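Local atomic coordinates of Ice-binding protein (Flavobacteriaceae bacterium, PDB entry 5UYT), a protein that probably binds ice crystals through its beta-helical domains, giving an Antarctic bacterium antifreeze activity. Residues A[155-158]-A[159-162]; A[128-131]-A[132-135]. All coordinates share one frame; numbering follows the deposited sequence.

Contact 1: residues A[155-158]-A[159-162]; sequences DLAT and NTVM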
loop_
_atom_site.group_PDB
_atom_site.type_symbol
_atom_site.label_atom_id
_atom_site.label_comp_id
_atom_site.label_asym_id
_atom_site.label_seq_id
_atom_site.Cartn_x
_atom_site.Cartn_y
_atom_site.Cartn_z
ATOM N N ASP A 155 -16.576 2.476 20.180
ATOM C CA ASP A 155 -15.931 1.188 20.499
ATOM C C ASP A 155 -16.464 0.103 19.576
ATOM O O ASP A 155 -17.634 -0.309 19.694
ATOM C CB ASP A 155 -16.149 0.804 21.973
ATOM C CG ASP A 155 -15.179 -0.282 22.434
ATOM O OD1 ASP A 155 -15.146 -1.358 21.799
ATOM O OD2 ASP A 155 -14.475 -0.073 23.446
ATOM N N LEU A 156 -15.624 -0.335 18.643
ATOM C CA LEU A 156 -16.036 -1.360 17.702
ATOM C C LEU A 156 -15.481 -2.710 18.106
ATOM O O LEU A 156 -14.259 -2.868 18.243
ATOM C CB LEU A 156 -15.652 -0.977 16.257
ATOM C CG LEU A 156 -16.181 0.410 15.845
ATOM C CD1 LEU A 156 -15.905 0.612 14.360
ATOM C CD2 LEU A 156 -17.679 0.555 16.110
ATOM N N ALA A 157 -16.395 -3.679 18.280
ATOM C CA ALA A 157 -16.076 -5.011 18.785
ATOM C C ALA A 157 -15.310 -5.829 17.774
ATOM O O ALA A 157 -15.251 -5.476 16.588
ATOM C CB ALA A 157 -17.352 -5.748 19.167
ATOM N N THR A 158 -14.740 -6.934 18.258
ATOM C CA THR A 158 -13.906 -7.796 17.432
ATOM C C THR A 158 -14.554 -8.123 16.077
ATOM O O THR A 158 -15.751 -8.444 15.984
ATOM C CB THR A 158 -13.581 -9.110 18.142
ATOM O OG1 THR A 158 -14.805 -9.761 18.455
ATOM C CG2 THR A 158 -12.863 -8.832 19.453
ATOM N N ASN A 159 -13.724 -8.051 15.037
ATOM C CA ASN A 159 -14.142 -8.379 13.652
ATOM C C ASN A 159 -15.294 -7.514 13.088
ATOM O O ASN A 159 -15.980 -7.945 12.161
ATOM C CB ASN A 159 -14.440 -9.873 13.502
ATOM C CG ASN A 159 -13.242 -10.734 13.849
ATOM O OD1 ASN A 159 -12.121 -10.433 13.467
ATOM N ND2 ASN A 159 -13.466 -11.770 14.629
ATOM N N THR A 160 -15.482 -6.302 13.607
ATOM C CA THR A 160 -16.495 -5.402 13.034
ATOM C C THR A 160 -16.050 -4.906 11.660
ATOM O O THR A 160 -14.929 -4.389 11.520
ATOM C CB THR A 160 -16.797 -4.202 13.963
ATOM O OG1 THR A 160 -17.441 -4.700 15.137
ATOM C CG2 THR A 160 -17.725 -3.173 13.276
ATOM N N VAL A 161 -16.905 -5.077 10.656
ATOM C CA VAL A 161 -16.668 -4.482 9.338
ATOM C C VAL A 161 -17.389 -3.137 9.304
ATOM O O VAL A 161 -18.635 -3.075 9.440
ATOM C CB VAL A 161 -17.169 -5.392 8.220
ATOM C CG1 VAL A 161 -17.078 -4.662 6.869
ATOM C CG2 VAL A 161 -16.373 -6.701 8.224
ATOM N N MET A 162 -16.620 -2.061 9.181
ATOM C CA MET A 162 -17.158 -0.701 9.292
ATOM C C MET A 162 -16.868 0.127 8.033
ATOM O O MET A 162 -15.862 -0.073 7.364
ATOM C CB MET A 162 -16.591 -0.005 10.545
ATOM C CG MET A 162 -17.232 1.342 10.908
ATOM S SD MET A 162 -18.994 1.189 11.270
ATOM C CE MET A 162 -19.166 2.789 12.087
HETATM O O HOH W 1 -15.281 -11.585 16.590
#
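A type II beta turn, A157 to T160, bends the chain at a corner of the right-handed beta-helix, between strands 154-156 and 161-163. Its closing residue T160 grips A157 O twice. The backbone N of T160 donates to A157 O at 3.1 Å, somewhat bent (138° at the hydrogen), and the hydroxyl OG1 of T160 donates to the same A157 O at 2.7 Å. Both donors come from one face of the carbonyl plane, the hydroxyl well above it. T160 OG1 lies anti to its own carbonyl carbon (chi1 -67°), which sets it beside the T160 backbone N, within reach of the same acceptor. On the outer side of the bend a water bridges the two central residues: it lies 2.7 Å from T158 OG1 and accepts a weak bond from N159 ND2. N159 itself has positive phi (60°), as is usual at the third position of a type II turn. Inside the coil, CD1 of L156 meets CG of M162 at 3.8 Å, the two side chains crossing at about a right angle, while L156 CB faces T160 CB. A tight turn between strands of different sheets, with L156 and M162 meeting inside the coil, is characteristic of a right-handed beta-helix.

Contact 2: residues A[128-131]-A[132-135]; sequences SSAA and NTQV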
loop_
_atom_site.group_PDB
_atom_site.type_symbol
_atom_site.label_atom_id
_atom_site.label_comp_id
_atom_site.label_asym_id
_atom_site.label_seq_id
_atom_site.Cartn_x
_atom_site.Cartn_y
_atom_site.Cartn_z
ATOM N N SER A 128 -21.317 1.850 19.862
ATOM C CA SER A 128 -20.668 0.559 20.103
ATOM C C SER A 128 -21.150 -0.403 19.054
ATOM O O SER A 128 -22.239 -0.219 18.509
ATOM C CB SER A 128 -21.076 0.001 21.463
ATOM O OG SER A 128 -20.415 0.718 22.475
ATOM N N SER A 129 -20.354 -1.418 18.746
ATOM C CA SER A 129 -20.867 -2.521 17.929
ATOM C C SER A 129 -20.688 -3.830 18.694
ATOM O O SER A 129 -19.835 -3.920 19.600
ATOM C CB SER A 129 -20.127 -2.607 16.586
ATOM O OG SER A 129 -18.748 -2.945 16.785
ATOM N N ALA A 130 -21.497 -4.820 18.322
ATOM C CA ALA A 130 -21.342 -6.199 18.780
ATOM C C ALA A 130 -20.301 -6.901 17.918
ATOM O O ALA A 130 -20.051 -6.472 16.782
ATOM C CB ALA A 130 -22.685 -6.923 18.690
ATOM N N ALA A 131 -19.682 -7.960 18.439
ATOM C CA ALA A 131 -18.690 -8.706 17.648
ATOM C C ALA A 131 -19.334 -9.139 16.343
ATOM O O ALA A 131 -20.526 -9.520 16.324
ATOM C CB ALA A 131 -18.173 -9.909 18.431
ATOM N N ASN A 132 -18.563 -9.030 15.254
ATOM C CA ASN A 132 -18.935 -9.559 13.914
ATOM C C ASN A 132 -19.992 -8.745 13.206
ATOM O O ASN A 132 -20.523 -9.192 12.191
ATOM C CB ASN A 132 -19.398 -11.019 13.990
ATOM C CG ASN A 132 -18.442 -11.898 14.763
ATOM O OD1 ASN A 132 -17.258 -11.942 14.465
ATOM N ND2 ASN A 132 -18.950 -12.574 15.788
ATOM N N THR A 133 -20.286 -7.549 13.721
ATOM C CA THR A 133 -21.144 -6.592 13.031
ATOM C C THR A 133 -20.580 -6.294 11.653
ATOM O O THR A 133 -19.362 -6.150 11.507
ATOM C CB THR A 133 -21.176 -5.271 13.811
ATOM O OG1 THR A 133 -21.782 -5.508 15.092
ATOM C CG2 THR A 133 -21.959 -4.169 13.049
ATOM N N GLN A 134 -21.450 -6.146 10.655
ATOM C CA GLN A 134 -20.978 -5.753 9.308
ATOM C C GLN A 134 -21.800 -4.636 8.687
ATOM O O GLN A 134 -23.014 -4.776 8.501
ATOM C CB GLN A 134 -20.966 -6.955 8.392
ATOM C CG GLN A 134 -19.939 -7.983 8.828
ATOM C CD GLN A 134 -19.673 -9.012 7.760
ATOM O OE1 GLN A 134 -19.241 -10.116 8.060
ATOM N NE2 GLN A 134 -19.912 -8.654 6.507
ATOM N N VAL A 135 -21.125 -3.550 8.343
ATOM C CA VAL A 135 -21.733 -2.485 7.566
ATOM C C VAL A 135 -21.383 -2.722 6.095
ATOM O O VAL A 135 -20.215 -2.842 5.754
ATOM C CB VAL A 135 -21.267 -1.103 8.061
ATOM C CG1 VAL A 135 -21.825 0.016 7.175
ATOM C CG2 VAL A 135 -21.751 -0.922 9.494
#
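From A130 to T133 the backbone makes a type II beta turn, with N132 at positive phi (74°) in its third position and T133 N bonded back to A130 O at 3.3 Å. The threonine side chain adds a second, shorter bond: T133 OG1 donates to A130 O at 2.6 Å. The two donors approach from the same face of the carbonyl, the amide 37° above its plane and the hydroxyl tilted a little less. T133 OG1 stands anti to its own carbonyl carbon (chi1 -64°), next to its backbone N, which brings both donors to A130 O; OG1 also packs 3.7 Å from S129 CB and near the methyl of A130. A valine in place of T133 would keep the bulk but would probably leave A130 O with the backbone amide as its one donor in the turn, and the side chain less firmly fixed in rotation. On the outside, N132 folds its amide back over the preceding peptide, CG lying 3.3 Å from A131 C. S129, though its CB packs against T133 OG1, spends its hydroxyl on the next coil, bonding to T160 OG1 and A157 N. The turn thus joins strand 127-129, which pairs with strands 101-104 and 154-156 on its two sides, to strand 134-138, whose V135 side chain packs on M162 of strand 161-163.

How the contacts relate
Contact 2 comes first along the chain and contact 1 follows one coil later, their centres about 5 Å apart, so the two turns lie one upon the other at the same corner of the solenoid. Their incoming strands, 127-129 and 154-156, are parallel neighbours in one seven-strand sheet. Besides the serine-threonine bond between the coils, V135 N on the outgoing side is 2.8 Å from V161 O, a probable backbone bond. Both contacts belong to the first of the protein's two ice-binding-like regions. The same type II turn recurring in consecutive coils, with parallel strands stacked coil upon coil, is what a regular right-handed beta-helix looks like at one corner.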